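Local coordinates for protein succinate-semialdehyde dehydrogenase (Synechococcus sp., PDB 4ITA) that catalyses the oxidation of succinic semialdehyde to succinate, probably with NADP+ as electron acceptor, as a member of the aldehyde dehydrogenase family, at residues W132-W137 with G261-A266; A128-N133 with A203-G208. One frame throughout, in Å; residues are numbered along the deposited sequence.

How the contacts relate
Contacts 1 and 2 start from the same stretch of chain, the end of strand 115-129 and the loop that leads into helix 137-149, and they share Trp132 and Asn133. Their centres lie about 12 Å apart. In contact 2, 128-133 runs beside 203-208, the end of strand 201-207. In contact 1, 132-137 reaches 261-266, a later loop that leads into strand 267-273 of the other large sheet. NADPH lies across the strand ends of contact 2, adenosine ribose by Val129 and Met130, nicotinamide by Thr207, and its ring is covalently joined to Cys264 in contact 1. The turn after strand 115-129 thus joins the Rossmann-type sheet to the Cys264 loop, and cofactor and probable nucleophile meet between the two sheets.

Contact 1. Residues W132-W137 with G261-A266; sequences WNFPFW and GQSCIA. With NDP (NADPH dihydro-nicotinamide-adenine-dinucleotide phosphate), chain C; EDO (1,2-ethanediol), chain R.
Gln262 reaches across to the indole of Trp132 while its backbone takes a bond from Asn133. From CB, beside CZ3 of Trp132, the Gln262 chain runs extended. CG lies at the indole edge, in its plane, 3.9 Å from Trp132 CH2, and CD is 3.5 Å from the same CH2. OE1 meets Trp132 CH2 at 3.2 Å, while NE2, the other branch of the amide, passes Trp132 CZ3 at 3.8 Å; the amide plane is turned 61° from the ring. OE1 is satisfied by the backbone N of Ala307. At the backbone of Gln262, Asn133 ND2 donates to Gln262 O at 3.0 Å, nearly straight at 163°, with the acceptor in the Asn133 amide plane but the donor above the carbonyl plane. Asn259 also donates to Gln262 O, so two amides grip it. Phe134 turns its ring edge to Ser263 OG, CE1 3.9 Å away, and ethanediol C1 lies over one face of the Phe134 ring. Ser263 OG accepts from Ile265 N in an ST turn spanning Cys264, whose SG is covalently bonded to NADPH C4N at 1.9 Å. Cys264 sits where aldehyde dehydrogenases carry their nucleophile, and nearby Asn133 ND2 is consistent with their oxyanion hole.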
loop_
_atom_site.group_PDB
_atom_site.type_symbol
_atom_site.label_atom_id
_atom_site.label_comp_id
_atom_site.label_asym_id
_atom_site.label_seq_id
_atom_site.Cartn_x
_atom_site.Cartn_y
_atom_site.Cartn_z
ATOM N N TRP A 132 18.619 -13.058 -4.254
ATOM C CA TRP A 132 20.059 -13.154 -4.419
ATOM C C TRP A 132 20.618 -12.308 -5.564
ATOM O O TRP A 132 21.826 -12.160 -5.657
ATOM C CB TRP A 132 20.510 -14.618 -4.575
ATOM C CG TRP A 132 19.729 -15.387 -5.606
ATOM C CD1 TRP A 132 18.770 -16.328 -5.362
ATOM C CD2 TRP A 132 19.827 -15.280 -7.039
ATOM N NE1 TRP A 132 18.271 -16.815 -6.541
ATOM C CE2 TRP A 132 18.895 -16.185 -7.583
ATOM C CE3 TRP A 132 20.616 -14.520 -7.905
ATOM C CZ2 TRP A 132 18.724 -16.341 -8.963
ATOM C CZ3 TRP A 132 20.432 -14.668 -9.282
ATOM C CH2 TRP A 132 19.496 -15.572 -9.791
ATOM N N ASN A 133 19.777 -11.762 -6.443
ATOM C CA ASN A 133 20.336 -11.190 -7.677
ATOM C C ASN A 133 21.099 -9.879 -7.515
ATOM O O ASN A 133 22.069 -9.637 -8.232
ATOM C CB ASN A 133 19.316 -11.147 -8.826
ATOM C CG ASN A 133 18.233 -10.120 -8.627
ATOM O OD1 ASN A 133 17.844 -9.800 -7.500
ATOM N ND2 ASN A 133 17.727 -9.589 -9.735
ATOM N N PHE A 134 20.675 -9.048 -6.568
ATOM C CA PHE A 134 21.430 -7.849 -6.208
ATOM C C PHE A 134 21.501 -7.864 -4.695
ATOM O O PHE A 134 20.761 -7.147 -4.018
ATOM C CB PHE A 134 20.759 -6.572 -6.726
ATOM C CG PHE A 134 20.765 -6.452 -8.227
ATOM C CD1 PHE A 134 19.669 -6.855 -8.974
ATOM C CD2 PHE A 134 21.868 -5.938 -8.887
ATOM C CE1 PHE A 134 19.674 -6.744 -10.365
ATOM C CE2 PHE A 134 21.881 -5.824 -10.279
ATOM C CZ PHE A 134 20.781 -6.231 -11.013
ATOM N N PRO A 135 22.383 -8.713 -4.154
ATOM C CA PRO A 135 22.315 -9.066 -2.733
ATOM C C PRO A 135 22.706 -7.942 -1.779
ATOM O O PRO A 135 22.375 -8.033 -0.597
ATOM C CB PRO A 135 23.276 -10.255 -2.624
ATOM C CG PRO A 135 24.275 -10.022 -3.723
ATOM C CD PRO A 135 23.497 -9.386 -4.849
ATOM N N PHE A 136 23.398 -6.911 -2.269
ATOM C CA PHE A 136 23.666 -5.713 -1.468
ATOM C C PHE A 136 22.686 -4.596 -1.810
ATOM O O PHE A 136 22.025 -4.048 -0.925
ATOM C CB PHE A 136 25.104 -5.213 -1.686
ATOM C CG PHE A 136 26.121 -5.824 -0.753
ATOM C CD1 PHE A 136 26.307 -7.200 -0.707
ATOM C CD2 PHE A 136 26.915 -5.018 0.052
ATOM C CE1 PHE A 136 27.256 -7.761 0.139
ATOM C CE2 PHE A 136 27.866 -5.571 0.899
ATOM C CZ PHE A 136 28.032 -6.943 0.946
ATOM N N TRP A 137 22.592 -4.258 -3.092
ATOM C CA TRP A 137 21.793 -3.118 -3.527
ATOM C C TRP A 137 20.334 -3.196 -3.095
ATOM O O TRP A 137 19.794 -2.222 -2.596
ATOM C CB TRP A 137 21.914 -2.921 -5.049
ATOM C CG TRP A 137 20.798 -2.132 -5.674
ATOM C CD1 TRP A 137 19.838 -2.606 -6.523
ATOM C CD2 TRP A 137 20.529 -0.739 -5.500
ATOM N NE1 TRP A 137 18.987 -1.591 -6.884
ATOM C CE2 TRP A 137 19.390 -0.432 -6.270
ATOM C CE3 TRP A 137 21.145 0.284 -4.771
ATOM C CZ2 TRP A 137 18.850 0.854 -6.328
ATOM C CZ3 TRP A 137 20.605 1.562 -4.827
ATOM C CH2 TRP A 137 19.468 1.832 -5.595
ATOM N N GLY A 261 22.108 -11.766 -16.989
ATOM C CA GLY A 261 20.719 -11.780 -17.400
ATOM C C GLY A 261 19.720 -11.731 -16.264
ATOM O O GLY A 261 18.525 -11.579 -16.502
ATOM N N GLN A 262 20.201 -11.865 -15.029
ATOM C CA GLN A 262 19.317 -12.034 -13.876
ATOM C C GLN A 262 18.908 -10.706 -13.259
ATOM O O GLN A 262 19.270 -10.372 -12.125
ATOM C CB GLN A 262 19.984 -12.947 -12.846
ATOM C CG GLN A 262 20.330 -14.317 -13.431
ATOM C CD GLN A 262 21.434 -15.031 -12.682
ATOM O OE1 GLN A 262 21.317 -16.219 -12.372
ATOM N NE2 GLN A 262 22.519 -14.313 -12.394
ATOM N N SER A 263 18.154 -9.929 -14.026
ATOM C CA SER A 263 17.637 -8.665 -13.530
ATOM C C SER A 263 16.175 -8.536 -13.855
ATOM O O SER A 263 15.725 -8.881 -14.952
ATOM C CB SER A 263 18.376 -7.480 -14.131
ATOM O OG SER A 263 17.759 -6.278 -13.685
ATOM N N CYS A 264 15.427 -8.010 -12.904
ATOM C CA CYS A 264 14.015 -7.749 -13.091
ATOM C C CYS A 264 13.738 -6.759 -14.227
ATOM O O CYS A 264 12.684 -6.825 -14.853
ATOM C CB CYS A 264 13.422 -7.231 -11.780
ATOM S SG CYS A 264 14.279 -5.781 -11.099
ATOM N N ILE A 265 14.677 -5.844 -14.465
ATOM C CA ILE A 265 14.541 -4.831 -15.513
ATOM C C ILE A 265 15.507 -5.074 -16.669
ATOM O O ILE A 265 15.853 -4.144 -17.404
ATOM C CB ILE A 265 14.727 -3.381 -14.980
ATOM C CG1 ILE A 265 16.011 -3.266 -14.151
ATOM C CG2 ILE A 265 13.509 -2.933 -14.169
ATOM C CD1 ILE A 265 16.379 -1.837 -13.739
ATOM N N ALA A 266 15.933 -6.319 -16.841
ATOM C CA ALA A 266 16.614 -6.695 -18.066
ATOM C C ALA A 266 15.689 -6.410 -19.244
ATOM O O ALA A 266 14.457 -6.508 -19.129
ATOM C CB ALA A 266 16.974 -8.162 -18.045
HETATM P PA NDP C . 12.372 -16.140 -5.066
HETATM O O1A NDP C . 11.018 -15.494 -4.999
HETATM O O2A NDP C . 12.482 -17.632 -5.215
HETATM O O5B NDP C . 13.187 -15.737 -3.749
HETATM C C5B NDP C . 13.268 -14.383 -3.287
HETATM C C4B NDP C . 13.230 -14.330 -1.762
HETATM O O4B NDP C . 11.955 -14.797 -1.315
HETATM C C3B NDP C . 14.249 -15.246 -1.095
HETATM O O3B NDP C . 14.643 -14.663 0.154
HETATM C C2B NDP C . 13.446 -16.505 -0.829
HETATM O O2B NDP C . 13.956 -17.293 0.238
HETATM C C1B NDP C . 12.141 -15.887 -0.408
HETATM N N9A NDP C . 10.960 -16.748 -0.564
HETATM C C8A NDP C . 10.685 -17.626 -1.549
HETATM N N7A NDP C . 9.472 -18.193 -1.344
HETATM C C5A NDP C . 8.958 -17.652 -0.227
HETATM C C6A NDP C . 7.725 -17.790 0.564
HETATM N N6A NDP C . 6.764 -18.648 0.169
HETATM N N1A NDP C . 7.607 -17.032 1.671
HETATM C C2A NDP C . 8.555 -16.172 2.067
HETATM N N3A NDP C . 9.706 -15.996 1.403
HETATM C C4A NDP C . 9.943 -16.699 0.277
HETATM O O3 NDP C . 13.119 -15.331 -6.262
HETATM P PN NDP C . 14.222 -15.753 -7.377
HETATM O O1N NDP C . 13.938 -17.121 -7.956
HETATM O O2N NDP C . 15.576 -15.429 -6.808
HETATM O O5D NDP C . 13.900 -14.675 -8.529
HETATM C C5D NDP C . 14.122 -13.290 -8.304
HETATM C C4D NDP C . 12.892 -12.501 -8.715
HETATM O O4D NDP C . 12.938 -11.191 -8.132
HETATM C C3D NDP C . 12.797 -12.288 -10.213
HETATM O O3D NDP C . 11.448 -12.477 -10.654
HETATM C C2D NDP C . 13.263 -10.851 -10.345
HETATM O O2D NDP C . 12.789 -10.279 -11.565
HETATM C C1D NDP C . 12.632 -10.209 -9.125
HETATM N N1N NDP C . 13.283 -8.923 -8.839
HETATM C C2N NDP C . 12.543 -7.831 -8.582
HETATM C C3N NDP C . 13.087 -6.562 -8.772
HETATM C C7N NDP C . 12.304 -5.320 -8.466
HETATM O O7N NDP C . 12.858 -4.423 -7.833
HETATM N N7N NDP C . 11.046 -5.211 -8.884
HETATM C C4N NDP C . 14.488 -6.391 -9.309
HETATM C C5N NDP C . 15.263 -7.599 -9.054
HETATM C C6N NDP C . 14.628 -8.817 -8.830
HETATM P P2B NDP C . 14.820 -18.620 -0.032
HETATM O O1X NDP C . 15.102 -19.098 1.363
HETATM O O2X NDP C . 13.936 -19.564 -0.812
HETATM O O3X NDP C . 16.064 -18.229 -0.772
HETATM C C1 EDO R . 18.465 -3.356 -10.530
HETATM O O1 EDO R . 18.656 -1.940 -10.581
HETATM C C2 EDO R . 17.043 -3.650 -10.070
HETATM O O2 EDO R . 16.859 -3.174 -8.727
#

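Contact 2. Residues A128-N133 with A203-G208; sequences AVMPWN and AATLTG. With NDP (NADPH dihydro-nicotinamide-adenine-dinucleotide phosphate), chain C.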
loop_
_atom_site.group_PDB
_atom_site.type_symbol
_atom_site.label_atom_id
_atom_site.label_comp_id
_atom_site.label_asym_id
_atom_site.label_seq_id
_atom_site.Cartn_x
_atom_site.Cartn_y
_atom_site.Cartn_z
ATOM N N ALA A 128 11.817 -7.426 5.795
ATOM C CA ALA A 128 12.194 -7.415 4.386
ATOM C C ALA A 128 12.631 -8.801 3.933
ATOM O O ALA A 128 13.469 -9.438 4.572
ATOM C CB ALA A 128 13.296 -6.436 4.151
ATOM N N VAL A 129 12.071 -9.248 2.816
ATOM C CA VAL A 129 12.458 -10.502 2.181
ATOM C C VAL A 129 13.095 -10.148 0.845
ATOM O O VAL A 129 12.474 -9.476 0.011
ATOM C CB VAL A 129 11.244 -11.424 1.965
ATOM C CG1 VAL A 129 11.648 -12.674 1.177
ATOM C CG2 VAL A 129 10.628 -11.806 3.302
ATOM N N MET A 130 14.340 -10.577 0.653
ATOM C CA MET A 130 15.157 -10.109 -0.470
ATOM C C MET A 130 15.732 -11.254 -1.303
ATOM O O MET A 130 15.887 -12.366 -0.812
ATOM C CB MET A 130 16.284 -9.207 0.044
ATOM C CG MET A 130 15.780 -7.872 0.605
ATOM S SD MET A 130 15.120 -6.694 -0.626
ATOM C CE MET A 130 13.610 -6.151 0.178
ATOM N N PRO A 131 16.049 -10.984 -2.580
ATOM C CA PRO A 131 16.553 -12.018 -3.488
ATOM C C PRO A 131 18.073 -11.990 -3.674
ATOM O O PRO A 131 18.737 -11.011 -3.324
ATOM C CB PRO A 131 15.871 -11.655 -4.804
ATOM C CG PRO A 131 15.913 -10.172 -4.786
ATOM C CD PRO A 131 15.675 -9.764 -3.325
ATOM N N TRP A 132 18.619 -13.058 -4.254
ATOM C CA TRP A 132 20.059 -13.154 -4.419
ATOM C C TRP A 132 20.618 -12.308 -5.564
ATOM O O TRP A 132 21.826 -12.160 -5.657
ATOM C CB TRP A 132 20.510 -14.618 -4.575
ATOM C CG TRP A 132 19.729 -15.387 -5.606
ATOM C CD1 TRP A 132 18.770 -16.328 -5.362
ATOM C CD2 TRP A 132 19.827 -15.280 -7.039
ATOM N NE1 TRP A 132 18.271 -16.815 -6.541
ATOM C CE2 TRP A 132 18.895 -16.185 -7.583
ATOM C CE3 TRP A 132 20.616 -14.520 -7.905
ATOM C CZ2 TRP A 132 18.724 -16.341 -8.963
ATOM C CZ3 TRP A 132 20.432 -14.668 -9.282
ATOM C CH2 TRP A 132 19.496 -15.572 -9.791
ATOM N N ASN A 133 19.777 -11.762 -6.443
ATOM C CA ASN A 133 20.336 -11.190 -7.677
ATOM C C ASN A 133 21.099 -9.879 -7.515
ATOM O O ASN A 133 22.069 -9.637 -8.232
ATOM C CB ASN A 133 19.316 -11.147 -8.826
ATOM C CG ASN A 133 18.233 -10.120 -8.627
ATOM O OD1 ASN A 133 17.844 -9.800 -7.500
ATOM N ND2 ASN A 133 17.727 -9.589 -9.735
ATOM N N ALA A 203 4.926 -4.290 9.276
ATOM C CA ALA A 203 4.872 -4.124 7.836
ATOM C C ALA A 203 5.855 -5.084 7.202
ATOM O O ALA A 203 6.770 -5.565 7.862
ATOM C CB ALA A 203 5.223 -2.696 7.465
ATOM N N ALA A 204 5.669 -5.362 5.920
ATOM C CA ALA A 204 6.580 -6.262 5.221
ATOM C C ALA A 204 6.779 -5.848 3.776
ATOM O O ALA A 204 5.851 -5.393 3.103
ATOM C CB ALA A 204 6.085 -7.690 5.297
ATOM N N THR A 205 8.006 -6.014 3.304
ATOM C CA THR A 205 8.361 -5.715 1.930
ATOM C C THR A 205 9.075 -6.924 1.331
ATOM O O THR A 205 9.863 -7.605 2.008
ATOM C CB THR A 205 9.215 -4.427 1.857
ATOM O OG1 THR A 205 9.381 -4.031 0.494
ATOM C CG2 THR A 205 10.570 -4.604 2.518
ATOM N N LEU A 206 8.771 -7.227 0.074
ATOM C CA LEU A 206 9.429 -8.340 -0.596
ATOM C C LEU A 206 9.829 -7.958 -2.003
ATOM O O LEU A 206 9.040 -7.367 -2.750
ATOM C CB LEU A 206 8.527 -9.582 -0.627
ATOM C CG LEU A 206 9.113 -10.852 -1.253
ATOM C CD1 LEU A 206 8.592 -12.107 -0.556
ATOM C CD2 LEU A 206 8.801 -10.958 -2.759
ATOM N N THR A 207 11.065 -8.300 -2.348
ATOM C CA THR A 207 11.550 -8.269 -3.719
ATOM C C THR A 207 11.849 -9.714 -4.100
ATOM O O THR A 207 12.559 -10.422 -3.380
ATOM C CB THR A 207 12.805 -7.390 -3.833
ATOM O OG1 THR A 207 12.470 -6.053 -3.436
ATOM C CG2 THR A 207 13.329 -7.379 -5.264
ATOM N N GLY A 208 11.279 -10.176 -5.204
ATOM C CA GLY A 208 11.371 -11.584 -5.542
ATOM C C GLY A 208 10.379 -12.010 -6.599
ATOM O O GLY A 208 9.877 -11.187 -7.359
HETATM P PA NDP C . 12.372 -16.140 -5.066
HETATM O O1A NDP C . 11.018 -15.494 -4.999
HETATM O O2A NDP C . 12.482 -17.632 -5.215
HETATM O O5B NDP C . 13.187 -15.737 -3.749
HETATM C C5B NDP C . 13.268 -14.383 -3.287
HETATM C C4B NDP C . 13.230 -14.330 -1.762
HETATM O O4B NDP C . 11.955 -14.797 -1.315
HETATM C C3B NDP C . 14.249 -15.246 -1.095
HETATM O O3B NDP C . 14.643 -14.663 0.154
HETATM C C2B NDP C . 13.446 -16.505 -0.829
HETATM O O2B NDP C . 13.956 -17.293 0.238
HETATM C C1B NDP C . 12.141 -15.887 -0.408
HETATM N N9A NDP C . 10.960 -16.748 -0.564
HETATM C C8A NDP C . 10.685 -17.626 -1.549
HETATM N N7A NDP C . 9.472 -18.193 -1.344
HETATM C C5A NDP C . 8.958 -17.652 -0.227
HETATM C C6A NDP C . 7.725 -17.790 0.564
HETATM N N6A NDP C . 6.764 -18.648 0.169
HETATM N N1A NDP C . 7.607 -17.032 1.671
HETATM C C2A NDP C . 8.555 -16.172 2.067
HETATM N N3A NDP C . 9.706 -15.996 1.403
HETATM C C4A NDP C . 9.943 -16.699 0.277
HETATM O O3 NDP C . 13.119 -15.331 -6.262
HETATM P PN NDP C . 14.222 -15.753 -7.377
HETATM O O1N NDP C . 13.938 -17.121 -7.956
HETATM O O2N NDP C . 15.576 -15.429 -6.808
HETATM O O5D NDP C . 13.900 -14.675 -8.529
HETATM C C5D NDP C . 14.122 -13.290 -8.304
HETATM C C4D NDP C . 12.892 -12.501 -8.715
HETATM O O4D NDP C . 12.938 -11.191 -8.132
HETATM C C3D NDP C . 12.797 -12.288 -10.213
HETATM O O3D NDP C . 11.448 -12.477 -10.654
HETATM C C2D NDP C . 13.263 -10.851 -10.345
HETATM O O2D NDP C . 12.789 -10.279 -11.565
HETATM C C1D NDP C . 12.632 -10.209 -9.125
HETATM N N1N NDP C . 13.283 -8.923 -8.839
HETATM C C2N NDP C . 12.543 -7.831 -8.582
HETATM C C3N NDP C . 13.087 -6.562 -8.772
HETATM C C7N NDP C . 12.304 -5.320 -8.466
HETATM O O7N NDP C . 12.858 -4.423 -7.833
HETATM N N7N NDP C . 11.046 -5.211 -8.884
HETATM C C4N NDP C . 14.488 -6.391 -9.309
HETATM C C5N NDP C . 15.263 -7.599 -9.054
HETATM C C6N NDP C . 14.628 -8.817 -8.830
HETATM P P2B NDP C . 14.820 -18.620 -0.032
HETATM O O1X NDP C . 15.102 -19.098 1.363
HETATM O O2X NDP C . 13.936 -19.564 -0.812
HETATM O O3X NDP C . 16.064 -18.229 -0.772
#
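Val129 holds CG1 anti to the backbone N (chi1 175°) and Leu206 CG is likewise anti to its own, which brings Val129 CG1 and Leu206 CD1 together at 3.6 Å on the face covered by helix 210-222. The same methyl, Val129 CG1, approaches O4B of the adenosine ribose of NADPH at 3.3 Å. On the face toward helix 137-149, Ala128 CB packs on Thr205 CG2, and the bent Met130 chain curls its CE back to Thr205 and Thr207. Parallel pairing joins the backbones: Val129 N donates to Thr205 O at 2.9 Å, and Thr207 N to Val129 O at 3.0 Å. In this Rossmann-type sheet the chain goes from 115-129 through 152-156 and 182-185 on one side, then crosses over to 201-207 on the other side of 115-129; that change of direction opens the dinucleotide crevice at the strand ends. There Met130 O accepts from NADPH O3B at 2.8 Å. Pro131 CD rests 3.2 Å from Thr207 O, and Thr207 points CG2 at C2N of the nicotinamide, 3.4 Å away. Asn133 lays its amide beside the same ring, with ND2 3.2 Å from C5N of NADPH; an alanine here would probably leave a gap beside C5N and C6N and deprive Gln262 O of one of its donors. Gly208, with no side chain, passes close along the cofactor, its CA near O4D of the nicotinamide ribose.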